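Local structure of putative enoyl-CoA hydratase/isomerase (Mycobacterium abscessus, 4MI2) at residues K37-G48 with H92-I103; A7-H15 with A19-E27. The protein probably acts on acyl-CoA thioesters as an enoyl-CoA hydratase/isomerase of the crotonase family, perhaps as an isomerase in phenylacetate degradation. One frame throughout, in Å; residues are numbered along the deposited sequence.

Contact 1 (K37-G48 with H92-I103); sequences KTELLQALLAAG and HYNPVLEALDAI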
loop_
_atom_site.group_PDB
_atom_site.type_symbol
_atom_site.label_atom_id
_atom_site.label_comp_id
_atom_site.label_asym_id
_atom_site.label_seq_id
_atom_site.Cartn_x
_atom_site.Cartn_y
_atom_site.Cartn_z
ATOM N N LYS B 37 -25.761 -5.453 17.975
ATOM C CA LYS B 37 -25.588 -5.182 16.541
ATOM C C LYS B 37 -26.648 -4.229 15.995
ATOM O O LYS B 37 -26.339 -3.308 15.237
ATOM C CB LYS B 37 -25.597 -6.492 15.750
ATOM C CG LYS B 37 -24.321 -7.304 15.962
ATOM C CD LYS B 37 -24.303 -8.620 15.205
ATOM C CE LYS B 37 -25.046 -9.721 15.935
ATOM N NZ LYS B 37 -24.586 -11.064 15.476
ATOM N N THR B 38 -27.895 -4.464 16.389
ATOM C CA THR B 38 -29.010 -3.606 16.000
ATOM C C THR B 38 -28.843 -2.181 16.544
ATOM O O THR B 38 -29.080 -1.214 15.827
ATOM C CB THR B 38 -30.348 -4.217 16.474
ATOM O OG1 THR B 38 -30.583 -5.436 15.753
ATOM C CG2 THR B 38 -31.507 -3.272 16.228
ATOM N N GLU B 39 -28.427 -2.058 17.804
ATOM C CA GLU B 39 -28.276 -0.746 18.425
ATOM C C GLU B 39 -27.046 -0.014 17.869
ATOM O O GLU B 39 -27.057 1.210 17.718
ATOM C CB GLU B 39 -28.217 -0.865 19.954
ATOM C CG GLU B 39 -29.539 -1.278 20.605
ATOM C CD GLU B 39 -29.493 -1.279 22.132
ATOM O OE1 GLU B 39 -28.452 -0.919 22.726
ATOM O OE2 GLU B 39 -30.511 -1.641 22.763
ATOM N N LEU B 40 -25.997 -0.766 17.545
ATOM C CA LEU B 40 -24.805 -0.180 16.928
ATOM C C LEU B 40 -25.141 0.422 15.558
ATOM O O LEU B 40 -24.722 1.546 15.262
ATOM C CB LEU B 40 -23.680 -1.216 16.805
ATOM C CG LEU B 40 -22.361 -0.728 16.194
ATOM C CD1 LEU B 40 -21.842 0.499 16.928
ATOM C CD2 LEU B 40 -21.319 -1.842 16.206
ATOM N N LEU B 41 -25.906 -0.318 14.748
ATOM C CA LEU B 41 -26.381 0.172 13.452
ATOM C C LEU B 41 -27.177 1.478 13.577
ATOM O O LEU B 41 -26.913 2.434 12.845
ATOM C CB LEU B 41 -27.226 -0.882 12.736
ATOM C CG LEU B 41 -27.871 -0.471 11.400
ATOM C CD1 LEU B 41 -26.794 -0.110 10.386
ATOM C CD2 LEU B 41 -28.768 -1.580 10.851
ATOM N N GLN B 42 -28.142 1.508 14.493
ATOM C CA GLN B 42 -28.950 2.705 14.731
ATOM C C GLN B 42 -28.104 3.909 15.182
ATOM O O GLN B 42 -28.348 5.038 14.756
ATOM C CB GLN B 42 -30.039 2.409 15.771
ATOM N N ALA B 43 -27.112 3.667 16.035
ATOM C CA ALA B 43 -26.216 4.736 16.479
ATOM C C ALA B 43 -25.382 5.291 15.311
ATOM O O ALA B 43 -25.265 6.517 15.160
ATOM C CB ALA B 43 -25.310 4.262 17.606
ATOM N N LEU B 44 -24.818 4.408 14.489
ATOM C CA LEU B 44 -24.048 4.840 13.312
ATOM C C LEU B 44 -24.919 5.570 12.275
ATOM O O LEU B 44 -24.503 6.585 11.701
ATOM C CB LEU B 44 -23.335 3.650 12.651
ATOM C CG LEU B 44 -22.232 2.985 13.480
ATOM C CD1 LEU B 44 -21.924 1.590 12.956
ATOM C CD2 LEU B 44 -20.967 3.838 13.514
ATOM N N LEU B 45 -26.122 5.067 12.032
ATOM C CA LEU B 45 -27.045 5.766 11.132
ATOM C C LEU B 45 -27.428 7.156 11.681
ATOM O O LEU B 45 -27.464 8.131 10.936
ATOM C CB LEU B 45 -28.288 4.919 10.847
ATOM C CG LEU B 45 -28.044 3.663 10.001
ATOM C CD1 LEU B 45 -29.317 2.833 9.884
ATOM C CD2 LEU B 45 -27.516 4.018 8.620
ATOM N N ALA B 46 -27.695 7.250 12.981
ATOM C CA ALA B 46 -28.035 8.532 13.593
ATOM C C ALA B 46 -26.880 9.509 13.392
ATOM O O ALA B 46 -27.076 10.614 12.897
ATOM C CB ALA B 46 -28.340 8.357 15.070
ATOM N N ALA B 47 -25.669 9.075 13.739
ATOM C CA ALA B 47 -24.463 9.893 13.569
ATOM C C ALA B 47 -24.256 10.384 12.130
ATOM O O ALA B 47 -23.855 11.527 11.910
ATOM C CB ALA B 47 -23.238 9.117 14.026
ATOM N N GLY B 48 -24.509 9.512 11.158
ATOM C CA GLY B 48 -24.275 9.842 9.751
ATOM C C GLY B 48 -25.309 10.759 9.123
ATOM O O GLY B 48 -25.025 11.434 8.130
ATOM N N HIS B 92 -26.622 -8.142 9.749
ATOM C CA HIS B 92 -26.175 -7.222 10.808
ATOM C C HIS B 92 -24.842 -6.533 10.551
ATOM O O HIS B 92 -24.744 -5.313 10.637
ATOM C CB HIS B 92 -26.076 -7.962 12.140
ATOM C CG HIS B 92 -27.383 -8.488 12.622
ATOM N ND1 HIS B 92 -27.652 -9.835 12.724
ATOM C CD2 HIS B 92 -28.514 -7.845 12.997
ATOM C CE1 HIS B 92 -28.886 -9.999 13.171
ATOM N NE2 HIS B 92 -29.431 -8.806 13.340
ATOM N N TYR B 93 -23.812 -7.319 10.256
ATOM C CA TYR B 93 -22.462 -6.777 10.121
ATOM C C TYR B 93 -22.310 -5.900 8.885
ATOM O O TYR B 93 -21.771 -4.799 8.965
ATOM C CB TYR B 93 -21.428 -7.904 10.128
ATOM C CG TYR B 93 -21.262 -8.522 11.495
ATOM C CD1 TYR B 93 -21.789 -9.779 11.793
ATOM C CD2 TYR B 93 -20.597 -7.835 12.499
ATOM C CE1 TYR B 93 -21.639 -10.337 13.050
ATOM C CE2 TYR B 93 -20.436 -8.386 13.757
ATOM C CZ TYR B 93 -20.958 -9.634 14.025
ATOM O OH TYR B 93 -20.808 -10.167 15.278
ATOM N N ASN B 94 -22.807 -6.375 7.751
ATOM C CA ASN B 94 -22.718 -5.604 6.523
ATOM C C ASN B 94 -23.364 -4.208 6.643
ATOM O O ASN B 94 -22.706 -3.217 6.347
ATOM C CB ASN B 94 -23.200 -6.428 5.312
ATOM C CG ASN B 94 -22.197 -7.517 4.909
ATOM O OD1 ASN B 94 -21.139 -7.655 5.521
ATOM N ND2 ASN B 94 -22.514 -8.274 3.856
ATOM N N PRO B 95 -24.620 -4.108 7.123
ATOM C CA PRO B 95 -25.176 -2.752 7.314
ATOM C C PRO B 95 -24.359 -1.856 8.268
ATOM O O PRO B 95 -24.233 -0.651 8.027
ATOM C CB PRO B 95 -26.578 -3.010 7.888
ATOM C CG PRO B 95 -26.926 -4.396 7.457
ATOM C CD PRO B 95 -25.629 -5.161 7.333
ATOM N N VAL B 96 -23.817 -2.444 9.331
ATOM C CA VAL B 96 -22.963 -1.711 10.276
ATOM C C VAL B 96 -21.743 -1.092 9.578
ATOM O O VAL B 96 -21.449 0.096 9.761
ATOM C CB VAL B 96 -22.523 -2.617 11.457
ATOM C CG1 VAL B 96 -21.317 -2.054 12.198
ATOM C CG2 VAL B 96 -23.679 -2.797 12.423
ATOM N N LEU B 97 -21.044 -1.893 8.781
ATOM C CA LEU B 97 -19.847 -1.421 8.096
ATOM C C LEU B 97 -20.167 -0.357 7.050
ATOM O O LEU B 97 -19.435 0.626 6.928
ATOM C CB LEU B 97 -19.065 -2.576 7.479
ATOM C CG LEU B 97 -18.023 -3.274 8.373
ATOM C CD1 LEU B 97 -16.938 -2.288 8.792
ATOM C CD2 LEU B 97 -18.655 -3.935 9.593
ATOM N N GLU B 98 -21.274 -0.530 6.330
ATOM C CA GLU B 98 -21.719 0.477 5.373
ATOM C C GLU B 98 -22.114 1.764 6.085
ATOM O O GLU B 98 -21.785 2.851 5.617
ATOM C CB GLU B 98 -22.880 -0.042 4.503
ATOM C CG GLU B 98 -22.525 -1.328 3.780
ATOM C CD GLU B 98 -23.215 -1.514 2.448
ATOM O OE1 GLU B 98 -24.176 -2.312 2.390
ATOM O OE2 GLU B 98 -22.779 -0.894 1.444
ATOM N N ALA B 99 -22.798 1.638 7.223
ATOM C CA ALA B 99 -23.229 2.802 7.988
ATOM C C ALA B 99 -22.022 3.568 8.524
ATOM O O ALA B 99 -22.001 4.795 8.506
ATOM C CB ALA B 99 -24.152 2.386 9.121
ATOM N N LEU B 100 -21.018 2.838 8.999
ATOM C CA LEU B 100 -19.766 3.451 9.424
ATOM C C LEU B 100 -19.107 4.155 8.229
ATOM O O LEU B 100 -18.748 5.330 8.307
ATOM C CB LEU B 100 -18.849 2.394 10.041
ATOM C CG LEU B 100 -17.455 2.791 10.533
ATOM C CD1 LEU B 100 -17.466 4.006 11.449
ATOM C CD2 LEU B 100 -16.803 1.608 11.240
ATOM N N ASP B 101 -19.014 3.462 7.107
ATOM C CA ASP B 101 -18.413 4.038 5.912
ATOM C C ASP B 101 -19.137 5.302 5.435
ATOM O O ASP B 101 -18.496 6.240 4.972
ATOM C CB ASP B 101 -18.361 2.990 4.789
ATOM C CG ASP B 101 -17.836 3.559 3.484
ATOM O OD1 ASP B 101 -16.606 3.754 3.370
ATOM O OD2 ASP B 101 -18.674 3.816 2.588
ATOM N N ALA B 102 -20.462 5.330 5.580
ATOM C CA ALA B 102 -21.289 6.466 5.129
ATOM C C ALA B 102 -21.124 7.749 5.950
ATOM O O ALA B 102 -21.556 8.809 5.513
ATOM C CB ALA B 102 -22.764 6.070 5.084
ATOM N N ILE B 103 -20.501 7.667 7.122
ATOM C CA ILE B 103 -20.237 8.865 7.923
ATOM C C ILE B 103 -19.237 9.753 7.180
ATOM O O ILE B 103 -18.117 9.337 6.897
ATOM C CB ILE B 103 -19.718 8.516 9.340
ATOM C CG1 ILE B 103 -20.737 7.639 10.068
ATOM C CG2 ILE B 103 -19.446 9.785 10.150
ATOM C CD1 ILE B 103 -20.358 7.276 11.494
HETATM O O HOH W 1 -26.921 -4.383 12.707
HETATM O O HOH W 2 -24.128 6.409 8.959
#

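Contact 2 (A7-H15 with A19-E27); sequences AAVAYSVNH and AAIVLDRPE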
loop_
_atom_site.group_PDB
_atom_site.type_symbol
_atom_site.label_atom_id
_atom_site.label_comp_id
_atom_site.label_asym_id
_atom_site.label_seq_id
_atom_site.Cartn_x
_atom_site.Cartn_y
_atom_site.Cartn_z
ATOM N N ALA B 7 -29.402 1.093 25.585
ATOM C CA ALA B 7 -28.797 0.458 26.796
ATOM C C ALA B 7 -27.488 -0.315 26.478
ATOM O O ALA B 7 -26.469 -0.085 27.133
ATOM C CB ALA B 7 -29.823 -0.447 27.484
ATOM N N ALA B 8 -27.509 -1.203 25.477
ATOM C CA ALA B 8 -26.303 -1.975 25.084
ATOM C C ALA B 8 -25.217 -1.128 24.378
ATOM O O ALA B 8 -24.016 -1.353 24.560
ATOM C CB ALA B 8 -26.696 -3.153 24.205
ATOM N N VAL B 9 -25.649 -0.176 23.560
ATOM C CA VAL B 9 -24.750 0.800 22.960
ATOM C C VAL B 9 -25.240 2.198 23.341
ATOM O O VAL B 9 -26.394 2.525 23.104
ATOM C CB VAL B 9 -24.710 0.652 21.424
ATOM C CG1 VAL B 9 -23.821 1.721 20.800
ATOM C CG2 VAL B 9 -24.221 -0.737 21.034
ATOM N N ALA B 10 -24.382 3.008 23.950
ATOM C CA ALA B 10 -24.763 4.372 24.329
ATOM C C ALA B 10 -24.488 5.321 23.175
ATOM O O ALA B 10 -23.445 5.233 22.530
ATOM C CB ALA B 10 -24.007 4.826 25.572
ATOM N N TYR B 11 -25.431 6.219 22.918
ATOM C CA TYR B 11 -25.288 7.237 21.890
ATOM C C TYR B 11 -25.633 8.600 22.465
ATOM O O TYR B 11 -26.636 8.750 23.167
ATOM C CB TYR B 11 -26.213 6.935 20.710
ATOM C CG TYR B 11 -26.150 7.959 19.600
ATOM C CD1 TYR B 11 -25.106 7.956 18.693
ATOM C CD2 TYR B 11 -27.138 8.931 19.455
ATOM C CE1 TYR B 11 -25.038 8.884 17.665
ATOM C CE2 TYR B 11 -27.083 9.869 18.428
ATOM C CZ TYR B 11 -26.025 9.838 17.534
ATOM O OH TYR B 11 -25.944 10.756 16.514
ATOM N N SER B 12 -24.802 9.591 22.163
ATOM C CA SER B 12 -25.100 10.988 22.488
ATOM C C SER B 12 -24.363 11.934 21.539
ATOM O O SER B 12 -23.314 11.588 20.997
ATOM C CB SER B 12 -24.702 11.303 23.934
ATOM O OG SER B 12 -23.305 11.144 24.112
ATOM N N VAL B 13 -24.923 13.121 21.335
ATOM C CA VAL B 13 -24.237 14.182 20.588
ATOM C C VAL B 13 -24.018 15.334 21.553
ATOM O O VAL B 13 -24.979 15.811 22.154
ATOM C CB VAL B 13 -25.067 14.688 19.391
ATOM C CG1 VAL B 13 -24.297 15.771 18.632
ATOM C CG2 VAL B 13 -25.448 13.536 18.468
ATOM N N ASN B 14 -22.771 15.780 21.712
ATOM C CA ASN B 14 -22.478 16.842 22.677
ATOM C C ASN B 14 -22.610 18.261 22.089
ATOM O O ASN B 14 -23.030 18.448 20.942
ATOM C CB ASN B 14 -21.123 16.598 23.389
ATOM C CG ASN B 14 -19.911 17.057 22.588
ATOM O OD1 ASN B 14 -20.024 17.596 21.491
ATOM N ND2 ASN B 14 -18.727 16.831 23.151
ATOM N N HIS B 15 -22.284 19.246 22.923
ATOM C CA HIS B 15 -22.357 20.675 22.581
ATOM C C HIS B 15 -21.555 21.056 21.336
ATOM O O HIS B 15 -21.956 21.944 20.589
ATOM C CB HIS B 15 -21.852 21.508 23.770
ATOM C CG HIS B 15 -20.484 21.111 24.233
ATOM N ND1 HIS B 15 -20.268 20.046 25.084
ATOM C CD2 HIS B 15 -19.262 21.611 23.934
ATOM C CE1 HIS B 15 -18.970 19.915 25.298
ATOM N NE2 HIS B 15 -18.336 20.848 24.607
ATOM N N ALA B 19 -20.399 13.142 18.155
ATOM C CA ALA B 19 -21.256 11.997 18.440
ATOM C C ALA B 19 -20.427 10.922 19.119
ATOM O O ALA B 19 -19.424 10.465 18.573
ATOM C CB ALA B 19 -21.898 11.454 17.174
ATOM N N ALA B 20 -20.843 10.540 20.325
ATOM C CA ALA B 20 -20.173 9.501 21.086
ATOM C C ALA B 20 -20.949 8.198 20.929
ATOM O O ALA B 20 -22.144 8.157 21.216
ATOM C CB ALA B 20 -20.070 9.895 22.554
ATOM N N ILE B 21 -20.274 7.156 20.450
ATOM C CA ILE B 21 -20.843 5.814 20.368
ATOM C C ILE B 21 -20.034 4.917 21.304
ATOM O O ILE B 21 -18.835 4.715 21.092
ATOM C CB ILE B 21 -20.787 5.258 18.927
ATOM C CG1 ILE B 21 -21.510 6.205 17.955
ATOM C CG2 ILE B 21 -21.397 3.851 18.859
ATOM C CD1 ILE B 21 -21.451 5.768 16.502
ATOM N N VAL B 22 -20.671 4.402 22.356
ATOM C CA VAL B 22 -19.974 3.562 23.326
ATOM C C VAL B 22 -20.564 2.159 23.373
ATOM O O VAL B 22 -21.761 1.981 23.637
ATOM C CB VAL B 22 -19.997 4.166 24.750
ATOM C CG1 VAL B 22 -19.075 3.377 25.687
ATOM C CG2 VAL B 22 -19.603 5.642 24.713
ATOM N N LEU B 23 -19.709 1.167 23.126
ATOM C CA LEU B 23 -20.063 -0.232 23.340
ATOM C C LEU B 23 -20.123 -0.444 24.850
ATOM O O LEU B 23 -19.156 -0.154 25.552
ATOM C CB LEU B 23 -19.021 -1.164 22.702
ATOM C CG LEU B 23 -18.674 -0.894 21.235
ATOM C CD1 LEU B 23 -17.710 -1.943 20.711
ATOM C CD2 LEU B 23 -19.923 -0.843 20.370
ATOM N N ASP B 24 -21.263 -0.921 25.346
ATOM C CA ASP B 24 -21.526 -0.959 26.782
ATOM C C ASP B 24 -22.110 -2.306 27.214
ATOM O O ASP B 24 -23.164 -2.386 27.836
ATOM C CB ASP B 24 -22.463 0.193 27.154
ATOM C CG ASP B 24 -22.415 0.556 28.633
ATOM O OD1 ASP B 24 -21.488 0.148 29.367
ATOM O OD2 ASP B 24 -23.313 1.296 29.061
ATOM N N ARG B 25 -21.390 -3.364 26.871
ATOM C CA ARG B 25 -21.683 -4.701 27.342
ATOM C C ARG B 25 -20.393 -5.257 27.964
ATOM O O ARG B 25 -19.904 -6.313 27.554
ATOM C CB ARG B 25 -22.169 -5.555 26.170
ATOM C CG ARG B 25 -22.918 -6.800 26.582
ATOM C CD ARG B 25 -23.169 -7.735 25.405
ATOM N NE ARG B 25 -23.687 -9.022 25.867
ATOM C CZ ARG B 25 -23.569 -10.177 25.221
ATOM N NH1 ARG B 25 -22.937 -10.248 24.047
ATOM N NH2 ARG B 25 -24.087 -11.280 25.754
ATOM N N PRO B 26 -19.828 -4.532 28.956
ATOM C CA PRO B 26 -18.520 -4.896 29.520
ATOM C C PRO B 26 -18.458 -6.309 30.094
ATOM O O PRO B 26 -17.404 -6.930 30.055
ATOM C CB PRO B 26 -18.311 -3.865 30.636
ATOM C CG PRO B 26 -19.675 -3.346 30.959
ATOM C CD PRO B 26 -20.416 -3.378 29.656
ATOM N N GLU B 27 -19.584 -6.798 30.614
ATOM C CA GLU B 27 -19.669 -8.131 31.211
ATOM C C GLU B 27 -19.360 -9.242 30.198
ATOM O O GLU B 27 -18.968 -10.344 30.591
ATOM C CB GLU B 27 -21.050 -8.357 31.877
ATOM C CG GLU B 27 -22.265 -8.462 30.941
ATOM C CD GLU B 27 -22.907 -7.118 30.575
ATOM O OE1 GLU B 27 -22.246 -6.055 30.696
ATOM O OE2 GLU B 27 -24.087 -7.128 30.143
HETATM O O HOH W 3 -25.380 2.378 27.553
HETATM O O HOH W 4 -22.696 8.466 24.480
#

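Contact 1 (K37-G48 with H92-I103)
Lys37 lies across His92 and Tyr93, where helices 34-49 and 87-102 come together. Its CB packs on His92 CB at 3.9 Å. Its CD meets His92 CB at 3.6 Å and lies over one face of the Tyr93 ring, offset toward its rim near CZ, a CH-pi contact with CD 4.0 Å from the ring centroid. The chain bends at this level (chi3 -83°), and CE passes near His92 ND1. The tip, NZ, hydrogen-bonds to Gln69 and Thr88. Gln69 OE1 also binds Tyr93 OH, and Thr88 OG1 binds His92 ND1.

Further along, contact is apolar. Val96 is a knob among Lys37, Leu40, Leu41 and Leu44. Its CG1 faces Leu44 CD1 at 3.8 Å, and its CG2 faces Leu41 CB. Leu41 has CG anti to the backbone N (chi1 176°), turning the branch toward the other helix, where CD1 meets Pro95 CB and Ala99 CB. Ala99 CB also takes Leu44 CB at 3.8 Å. Leu44 CD2 ends against Leu100 and Ile103.

No direct hydrogen bond joins the segments. One water donates to Leu44 O and, at 2.7 Å, to Ala99 O. Another donates to His92 O and weakly to Lys37 O.

The axes run nearly parallel, 20° apart and 8.6 Å at closest approach. Helix 34-49 links parallel strands 18-23 and 55-60, helix 87-102 leads into 107-111, and such side-by-side connecting helices are part of the crotonase fold.

Contact 2 (A7-H15 with A19-E27)
Tyr11 has CG anti to its own N (chi1 179°), and this lays the ring along the hairpin, with its CD1/CE1 side toward strand 18-23. CD1 meets Ile21 CG1 near the ring plane at 4.1 Å, and CE1 reaches Ala19 CB. Val9 sets CG1 anti to N, which brings that methyl to Ile21 CG2 at 3.8 Å. Val9, Tyr11, Val13, Ala19, Ile21 and Leu23 share the sheet face that carries the contacts with helix 34-49.

The two strands form an antiparallel beta hairpin at the edge of the crotonase-fold sheet. Ala10 with Val22 and Ser12 with Ala20 are the hydrogen-bonded pairs. Val22 N to Ala10 O is the straightest bond, 2.9 Å and 170° at the hydrogen. Ala20 N gives a 2.8 Å bond to Ser12 O. The pairs Val9-Leu23, Tyr11-Ile21 and Val13-Ala19 are non-hydrogen-bonded.

Asp24 N bonds to Ala8 O at 2.9 Å, bent to 139°. A water donates to Ala7 O and Asp24 OD2. On the other sheet face, Ala10 CB sits beside Val22 CB, and Ser12 OG is 3.8 Å from Ala20 CB. A water hydrogen-bonded to Ser12 OG also donates weakly to Ala20 O. Arg25 NH1 hydrogen-bonds to Ala31 O and forms a salt bridge with Asp70.

Contact 1 is the more buried; contact 2, at the sheet edge, is partly buried. They share helix 34-49. One side of this helix meets 92-103, and another lies against the hairpin through Ala43, Ala46 and Ala47 on Tyr11, and Leu40 and Leu44 on Ile21. Leu40, Leu44 and Ala47 thus touch both neighbours. Glu39 OE1 makes a probable hydrogen bond to Val9 N, 3.0 Å. Contact 1 is held by side chains, with water between carbonyls and a polar cluster at one end. Contact 2 is held chiefly by backbone hydrogen bonds, with apolar packing toward helix 34-49 and mostly small side chains on its outer face. Only contact 1 is near a second subunit, whose Leu233 packs on Leu97 and Glu98.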